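Local coordinates for glycerol uptake operon antiterminator-related protein (Thermotoga maritima, PDB 1VKF), which probably acts as a glycerol-3-phosphate-responsive antiterminator-type regulator of transcription, built on a TIM-barrel-like fold, at residues 62-67 with 87-92; 105-110 with 127-132; 28-33 with 53-58. One frame throughout, in Å; residues are numbered along the deposited sequence. Where two conformers were deposited one is given.

Contact 1: residues 62-67 with 87-92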
# COMPACT_ATOMS: atom_id res chain seq x y z
N ASP A 62 4.75 1.85 -4.54
CA ASP A 62 3.69 1.71 -5.56
C ASP A 62 4.34 1.75 -6.93
O ASP A 62 4.66 2.81 -7.46
CB ASP A 62 2.65 2.82 -5.47
CG ASP A 62 1.49 2.59 -6.43
OD1 ASP A 62 1.66 1.85 -7.41
OD2 ASP A 62 0.36 3.12 -6.29
N MSE A 63 4.60 0.58 -7.46
CA MSE A 63 5.37 0.41 -8.67
C MSE A 63 4.62 1.00 -9.87
O MSE A 63 5.23 1.43 -10.86
CB MSE A 63 5.78 -1.04 -8.84
CG MSE A 63 4.65 -1.92 -9.16
SE MSE A 63 5.23 -3.76 -9.47
CE MSE A 63 6.03 -3.48 -11.32
N ASP A 64 3.30 1.14 -9.73
CA ASP A 64 2.53 1.71 -10.84
C ASP A 64 2.74 3.20 -11.02
O ASP A 64 2.35 3.73 -12.06
CB ASP A 64 1.02 1.51 -10.60
CG ASP A 64 0.60 0.09 -10.39
OD1 ASP A 64 1.30 -0.88 -10.75
OD2 ASP A 64 -0.53 -0.14 -9.88
N PHE A 65 3.34 3.87 -10.03
CA PHE A 65 3.54 5.31 -10.10
C PHE A 65 5.02 5.73 -10.04
O PHE A 65 5.33 6.90 -9.78
CB PHE A 65 2.67 5.99 -9.03
CG PHE A 65 1.19 5.90 -9.34
CD1 PHE A 65 0.54 6.88 -10.07
CD2 PHE A 65 0.47 4.78 -8.97
CE1 PHE A 65 -0.82 6.76 -10.37
CE2 PHE A 65 -0.87 4.64 -9.25
CZ PHE A 65 -1.52 5.64 -9.97
N VAL A 66 5.92 4.79 -10.34
CA VAL A 66 7.35 5.10 -10.47
C VAL A 66 7.51 5.52 -11.94
O VAL A 66 7.39 4.67 -12.87
CB VAL A 66 8.23 3.87 -10.17
CG1 VAL A 66 9.69 4.18 -10.40
CG2 VAL A 66 8.02 3.34 -8.74
N ASN A 67 7.63 6.83 -12.15
CA ASN A 67 7.75 7.38 -13.49
C ASN A 67 8.92 6.76 -14.23
O ASN A 67 10.05 6.73 -13.72
CB ASN A 67 7.94 8.85 -13.47
CG ASN A 67 6.65 9.63 -13.16
OD1 ASN A 67 5.56 9.08 -13.17
ND2 ASN A 67 6.79 10.91 -12.95
N ILE A 87 6.11 -4.33 -2.85
CA ILE A 87 5.46 -3.54 -3.82
C ILE A 87 3.96 -3.42 -3.54
O ILE A 87 3.36 -4.27 -2.94
CB ILE A 87 5.70 -4.04 -5.26
CG1 ILE A 87 5.11 -5.41 -5.49
CG2 ILE A 87 7.22 -4.05 -5.61
CD1 ILE A 87 3.80 -5.40 -6.12
N ILE A 88 3.39 -2.36 -4.08
CA ILE A 88 1.95 -2.11 -4.14
C ILE A 88 1.60 -1.95 -5.62
O ILE A 88 2.36 -1.38 -6.38
CB ILE A 88 1.62 -0.78 -3.46
CG1 ILE A 88 1.93 -0.84 -1.96
CG2 ILE A 88 0.15 -0.42 -3.64
CD1 ILE A 88 2.22 0.50 -1.39
N THR A 89 0.47 -2.49 -6.03
CA THR A 89 0.07 -2.39 -7.42
C THR A 89 -1.44 -2.68 -7.54
O THR A 89 -1.99 -3.35 -6.68
CB THR A 89 0.86 -3.45 -8.28
OG1 THR A 89 0.54 -3.30 -9.66
CG2 THR A 89 0.49 -4.88 -7.95
N ILE A 90 -2.03 -2.16 -8.59
CA ILE A 90 -3.44 -2.49 -8.97
C ILE A 90 -3.49 -3.63 -10.01
O ILE A 90 -4.57 -4.11 -10.35
CB ILE A 90 -4.16 -1.21 -9.49
CG1 ILE A 90 -5.70 -1.39 -9.59
CG2 ILE A 90 -3.68 -0.77 -10.86
CD1 ILE A 90 -6.39 -1.40 -8.34
N LYS A 91 -2.33 -4.02 -10.55
CA LYS A 91 -2.26 -5.01 -11.64
C LYS A 91 -2.07 -6.41 -11.11
O LYS A 91 -0.98 -6.70 -10.61
CB LYS A 91 -1.10 -4.71 -12.59
CG LYS A 91 -1.09 -3.30 -13.20
CD LYS A 91 -2.23 -3.06 -14.18
CE LYS A 91 -2.26 -1.60 -14.66
NZ LYS A 91 -3.42 -1.26 -15.57
N PRO A 92 -3.08 -7.28 -11.21
CA PRO A 92 -2.95 -8.67 -10.75
C PRO A 92 -1.73 -9.42 -11.26
O PRO A 92 -1.16 -10.21 -10.50
CB PRO A 92 -4.23 -9.35 -11.28
CG PRO A 92 -5.16 -8.27 -11.46
CD PRO A 92 -4.41 -7.03 -11.81
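Asp64 reaches the end of strand 86-89, binding Thr89 and Ile90 with its two carboxylate oxygens. Followed outward, CB leaves the backbone with CG anti to the carbonyl carbon (chi1 -56°), which aims the carboxylate at the turn after the strand. OD1 accepts from Thr89 OG1 at 2.8 Å, on its syn side and 16° out of the carboxylate plane. OD2 takes Ile90 N at 2.8 Å through its syn lone pair, nearly straight at 167°, and lies 3.4 Å from Ile90 CG2. Thr89 OG1 in turn accepts from N of Lys91, the N-cap residue of helix 92-100, at 3.1 Å, an ST turn, and also bonds Asn94 ND2. Earlier along both segments, Asp62 and Ile88 are parallel bridge partners, and Met63 N donates to Ile88 O at 3.2 Å. Met63 SE packs on Ile87 CD1 at 4.0 Å. Asp62 OD1 accepts from Asp64 N, an Asx turn that helps position Asp64. With an alanine here the Ile90 N-H and the Thr89 hydroxyl would probably lose their carboxylate acceptors, leaving the turn freer to shift. Two donors on separate oxygens should restrict the carboxylate's rotation and join the loop after strand 58-62 to the turn before helix 92-100.

Contact 2: residues 105-110 with 127-132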
# COMPACT_ATOMS: atom_id res chain seq x y z
N ALA A 105 3.88 -8.19 -1.41
CA ALA A 105 3.07 -7.41 -2.33
C ALA A 105 1.71 -7.09 -1.72
O ALA A 105 1.15 -7.93 -0.98
CB ALA A 105 2.90 -8.13 -3.65
N VAL A 106 1.24 -5.88 -2.01
CA VAL A 106 -0.08 -5.45 -1.64
C VAL A 106 -0.86 -5.16 -2.92
O VAL A 106 -0.40 -4.40 -3.76
CB VAL A 106 -0.03 -4.18 -0.77
CG1 VAL A 106 -1.40 -3.76 -0.40
CG2 VAL A 106 0.79 -4.47 0.49
N LEU A 107 -2.07 -5.72 -3.02
CA LEU A 107 -2.94 -5.49 -4.17
C LEU A 107 -3.95 -4.43 -3.80
O LEU A 107 -4.67 -4.57 -2.80
CB LEU A 107 -3.67 -6.75 -4.61
CG LEU A 107 -4.55 -6.56 -5.87
CD1 LEU A 107 -3.75 -6.37 -7.12
CD2 LEU A 107 -5.46 -7.79 -6.03
N ARG A 108 -3.99 -3.37 -4.60
CA ARG A 108 -5.02 -2.32 -4.46
C ARG A 108 -6.37 -2.81 -4.97
O ARG A 108 -6.44 -3.64 -5.89
CB ARG A 108 -4.63 -1.07 -5.20
CG ARG A 108 -3.39 -0.35 -4.71
CD ARG A 108 -3.17 1.01 -5.42
NE ARG A 108 -3.07 2.05 -4.42
CZ ARG A 108 -3.61 3.27 -4.49
NH1 ARG A 108 -4.27 3.66 -5.56
NH2 ARG A 108 -3.44 4.11 -3.46
N PHE A 109 -7.44 -2.28 -4.36
CA PHE A 109 -8.81 -2.73 -4.56
C PHE A 109 -9.66 -1.44 -4.52
O PHE A 109 -9.75 -0.77 -3.49
CB PHE A 109 -9.13 -3.71 -3.43
CG PHE A 109 -10.51 -4.32 -3.45
CD1 PHE A 109 -11.58 -3.74 -4.09
CD2 PHE A 109 -10.70 -5.53 -2.83
CE1 PHE A 109 -12.81 -4.35 -4.09
CE2 PHE A 109 -11.95 -6.16 -2.84
CZ PHE A 109 -12.99 -5.56 -3.46
N PHE A 110 -10.26 -1.06 -5.67
CA PHE A 110 -11.07 0.13 -5.74
C PHE A 110 -12.55 -0.31 -5.47
O PHE A 110 -13.21 -0.89 -6.36
CB PHE A 110 -10.98 0.74 -7.15
CG PHE A 110 -9.62 1.28 -7.53
CD1 PHE A 110 -8.66 1.61 -6.59
CD2 PHE A 110 -9.34 1.52 -8.88
CE1 PHE A 110 -7.42 2.14 -6.99
CE2 PHE A 110 -8.10 2.04 -9.27
CZ PHE A 110 -7.15 2.33 -8.32
N LEU A 127 -6.44 -15.64 -6.65
CA LEU A 127 -5.01 -15.40 -6.67
C LEU A 127 -4.32 -15.63 -5.31
O LEU A 127 -3.11 -15.57 -5.23
CB LEU A 127 -4.75 -13.98 -7.15
CG LEU A 127 -5.29 -13.62 -8.54
CD1 LEU A 127 -4.93 -12.18 -8.87
CD2 LEU A 127 -4.81 -14.60 -9.61
N GLY A 128 -5.08 -15.84 -4.25
CA GLY A 128 -4.52 -16.00 -2.92
C GLY A 128 -3.91 -14.72 -2.35
O GLY A 128 -2.77 -14.71 -1.90
N VAL A 129 -4.66 -13.63 -2.37
CA VAL A 129 -4.14 -12.36 -1.89
C VAL A 129 -4.30 -12.22 -0.37
O VAL A 129 -5.41 -12.20 0.14
CB VAL A 129 -4.86 -11.21 -2.57
CG1 VAL A 129 -4.37 -9.89 -2.03
CG2 VAL A 129 -4.71 -11.31 -4.09
N ASP A 130 -3.18 -12.11 0.33
CA ASP A 130 -3.20 -12.05 1.79
C ASP A 130 -3.47 -10.61 2.29
O ASP A 130 -4.06 -10.43 3.33
CB ASP A 130 -1.84 -12.46 2.35
CG ASP A 130 -1.38 -13.82 1.83
OD1 ASP A 130 -2.16 -14.79 1.94
OD2 ASP A 130 -0.24 -13.98 1.30
N VAL A 131 -2.93 -9.64 1.55
CA VAL A 131 -2.92 -8.21 1.95
C VAL A 131 -3.48 -7.32 0.84
O VAL A 131 -2.99 -7.28 -0.30
CB VAL A 131 -1.52 -7.71 2.34
CG1 VAL A 131 -1.57 -6.25 2.86
CG2 VAL A 131 -0.91 -8.62 3.41
N VAL A 132 -4.57 -6.64 1.17
CA VAL A 132 -5.29 -5.84 0.20
C VAL A 132 -5.41 -4.41 0.74
O VAL A 132 -5.69 -4.25 1.92
CB VAL A 132 -6.74 -6.39 -0.02
CG1 VAL A 132 -7.42 -5.56 -1.06
CG2 VAL A 132 -6.73 -7.83 -0.43
O HOH W 1 -0.92 -9.42 -0.47
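Leu107 and Val132 are parallel bridge partners with CA atoms 5.0 Å apart, and the adjoining hydrogen bond runs from Leu107 N to Val131 O at 3.3 Å, with an N-H...O angle of 167°. Leu107 O receives a CA-H...O contact of 3.3 Å from Val132 CA, and Leu107 is also backbone-bonded to Glu133 of strand 131-135. One step earlier the direct ladder gives way to water: a single molecule donates to Ala105 O and accepts from Val131 N, bridging the strands where the second is only beginning. The side chains that meet are apolar. Val106 CG2 and Val131 CG1 touch at 3.8 Å, the two valines crossing obliquely. On the face that carries Leu107 and Val132, Leu107 CD2 meets Val129 CG2 at 4.1 Å, the two chains nearly at right angles. Val132 CG1 is anti to its own backbone N (chi1 -178°), which carries it to Phe109, where it lies 3.5 Å from CB and 3.7 Å from CD2, in the plane of the ring at its edge. Ile124 of helix 114-127 touches Phe109, Val129 and Val132, so the helix covers this face. Gly128, the first residue to leave helical angles, with positive phi, leads toward the second strand. Strand 105-110, helix 114-127 and strand 131-135 thus form a beta-alpha-beta crossover, the repeating unit of a TIM barrel.

Contact 3: residues 28-33 with 53-58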
# COMPACT_ATOMS: atom_id res chain seq x y z
N GLY A 28 10.31 15.84 6.70
CA GLY A 28 10.10 15.98 8.13
C GLY A 28 10.12 14.63 8.84
O GLY A 28 10.57 13.64 8.26
N GLU A 29 9.65 14.58 10.09
CA GLU A 29 9.61 13.36 10.87
C GLU A 29 8.53 12.44 10.34
O GLU A 29 7.43 12.88 10.02
CB GLU A 29 9.33 13.66 12.35
CG GLU A 29 9.19 12.44 13.24
CD GLU A 29 10.50 11.65 13.36
OE1 GLU A 29 11.55 12.26 13.09
OE2 GLU A 29 10.50 10.45 13.74
N ILE A 30 8.84 11.15 10.28
CA ILE A 30 7.88 10.13 9.91
C ILE A 30 7.74 9.20 11.09
O ILE A 30 8.63 8.36 11.37
CB ILE A 30 8.34 9.35 8.62
CG1 ILE A 30 8.55 10.30 7.44
CG2 ILE A 30 7.32 8.25 8.31
CD1 ILE A 30 9.28 9.66 6.22
N GLU A 31 6.66 9.36 11.86
CA GLU A 31 6.46 8.51 13.02
C GLU A 31 6.17 7.03 12.70
O GLU A 31 6.74 6.17 13.37
CB GLU A 31 5.41 9.11 13.96
CG GLU A 31 5.85 10.43 14.59
CD GLU A 31 5.42 11.66 13.81
OE1 GLU A 31 4.92 11.55 12.67
OE2 GLU A 31 5.60 12.78 14.36
N PRO A 32 5.28 6.72 11.74
CA PRO A 32 4.97 5.32 11.41
C PRO A 32 6.18 4.46 11.04
O PRO A 32 7.10 4.96 10.37
CB PRO A 32 3.97 5.47 10.24
CG PRO A 32 3.27 6.77 10.48
CD PRO A 32 4.43 7.64 10.94
N ASP A 33 6.14 3.17 11.42
CA ASP A 33 7.21 2.25 11.10
C ASP A 33 7.20 1.83 9.63
O ASP A 33 8.26 1.48 9.06
CB ASP A 33 7.11 0.98 11.95
CG ASP A 33 7.38 1.22 13.42
OD1 ASP A 33 8.23 2.05 13.77
OD2 ASP A 33 6.77 0.59 14.29
N LYS A 53 14.95 3.90 4.16
CA LYS A 53 15.49 2.72 4.83
C LYS A 53 16.47 3.16 5.93
O LYS A 53 16.55 2.54 6.96
CB LYS A 53 16.16 1.76 3.84
CG LYS A 53 15.17 1.05 2.83
CD LYS A 53 14.10 0.19 3.51
CE LYS A 53 14.73 -0.95 4.34
NZ LYS A 53 13.75 -1.74 5.21
N ASP A 54 17.19 4.25 5.70
CA ASP A 54 18.12 4.81 6.69
C ASP A 54 17.37 5.25 7.97
O ASP A 54 17.96 5.25 9.07
CB ASP A 54 18.88 5.99 6.11
CG ASP A 54 20.13 5.55 5.29
OD1 ASP A 54 20.44 4.33 5.23
OD2 ASP A 54 20.86 6.35 4.69
N ARG A 55 16.12 5.67 7.82
CA ARG A 55 15.24 6.04 8.94
C ARG A 55 14.65 4.82 9.64
O ARG A 55 13.86 4.97 10.56
CB ARG A 55 14.16 6.98 8.52
CG ARG A 55 14.63 8.39 8.23
CD ARG A 55 13.63 9.20 7.56
NE ARG A 55 14.08 10.55 7.20
CZ ARG A 55 13.33 11.63 7.37
NH1 ARG A 55 12.16 11.52 7.96
NH2 ARG A 55 13.76 12.82 6.98
N GLY A 56 15.02 3.62 9.21
CA GLY A 56 14.58 2.41 9.85
C GLY A 56 13.18 1.96 9.46
O GLY A 56 12.57 1.17 10.14
N LYS A 57 12.66 2.48 8.35
CA LYS A 57 11.32 2.15 7.90
C LYS A 57 11.28 0.89 7.04
O LYS A 57 12.24 0.60 6.32
CB LYS A 57 10.74 3.29 7.11
CG LYS A 57 10.74 4.65 7.83
CD LYS A 57 10.20 4.62 9.24
CE LYS A 57 10.26 5.96 10.00
NZ LYS A 57 9.67 5.83 11.35
N THR A 58 10.17 0.21 7.09
CA THR A 58 9.80 -0.79 6.10
C THR A 58 9.08 -0.04 5.00
O THR A 58 8.12 0.70 5.28
CB THR A 58 8.86 -1.83 6.73
OG1 THR A 58 9.56 -2.54 7.74
CG2 THR A 58 8.41 -2.92 5.72
O HOH W 2 13.34 15.87 6.16
O HOH W 3 11.62 9.83 10.26
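Lys57 and Arg55 send their cationic ends to backbone carbonyls of the loop 28-33. Lys57 NZ donates to Ile30 O at 2.7 Å and to Pro32 O at 2.9 Å. The first bond is tilted 27° from its carbonyl plane, whereas at Pro32 the nitrogen stands above the plane, off the lone pairs. Two carbonyls thus meet the ammonium of this buried lysine, while the carboxylates nearby are not in contact with it, Asp33 OD1 lying 4.7 Å from Lys57 NZ. Lys57 CG lies anti to the carbonyl carbon and the chain bends at chi2 (-48°) before running straight on, which brings NZ to the carbonyls of Ile30 and Pro32; on the way CE packs against Ile30 CG2. Asp33 O takes Thr58 N at 3.0 Å and also receives a CA-H...O contact from Lys57 CA. Arg55 NH1 gives Gly28 O a bond of 2.7 Å that is almost straight and lies in the guanidinium plane.

Arg55 and Lys57 flank Gly56, which ends the helical geometry of helix 45-54 with positive phi in a Schellman motif, its N bonded back to Lys53 O. The contact thus joins the loop leading into strand 34-41 to the turn leading into strand 58-62, at the entry to two parallel neighbours of the barrel sheet.

Two waters also bridge the Arg55 guanidinium and the loop. One accepts from both Ile30 N and Arg55 NH1, so NH1 serves a carbonyl and a water; the other accepts from Gly28 N and, weakly, from Arg55 NH2. Ile30 CD1 lies 3.8 Å from Arg55 NH1. Lys57 O accepts from Lys53 NZ at 3.0 Å, and the same ammonium forms a salt bridge with Asp85. Trp182 touches Ile30 and Pro32, while the Glu31 carboxylate turns to Lys183 in another salt bridge.

How the contacts relate
Contacts 1 and 2 are buried parts of one parallel sheet: their strands 86-89 and 105-110 are neighbours, and Ile87 O lies 2.8 Å from Val106 N, a probable hydrogen bond. Contact 3 is nearer the surface, its centre about 15 Å from the chain's centre against about 9 Å for the centres of the others, and more of its touching residues are exposed. Contacts 3 and 1 sit at opposite ends of strand 58-62, Thr58 opening it and Asp62 closing it. Chemistry follows place: contact 2 is mostly apolar packing beside a strand pair, contact 1 adds a carboxylate gripping a strand end, and contact 3 depends on lysine and arginine donors, backbone carbonyls and water.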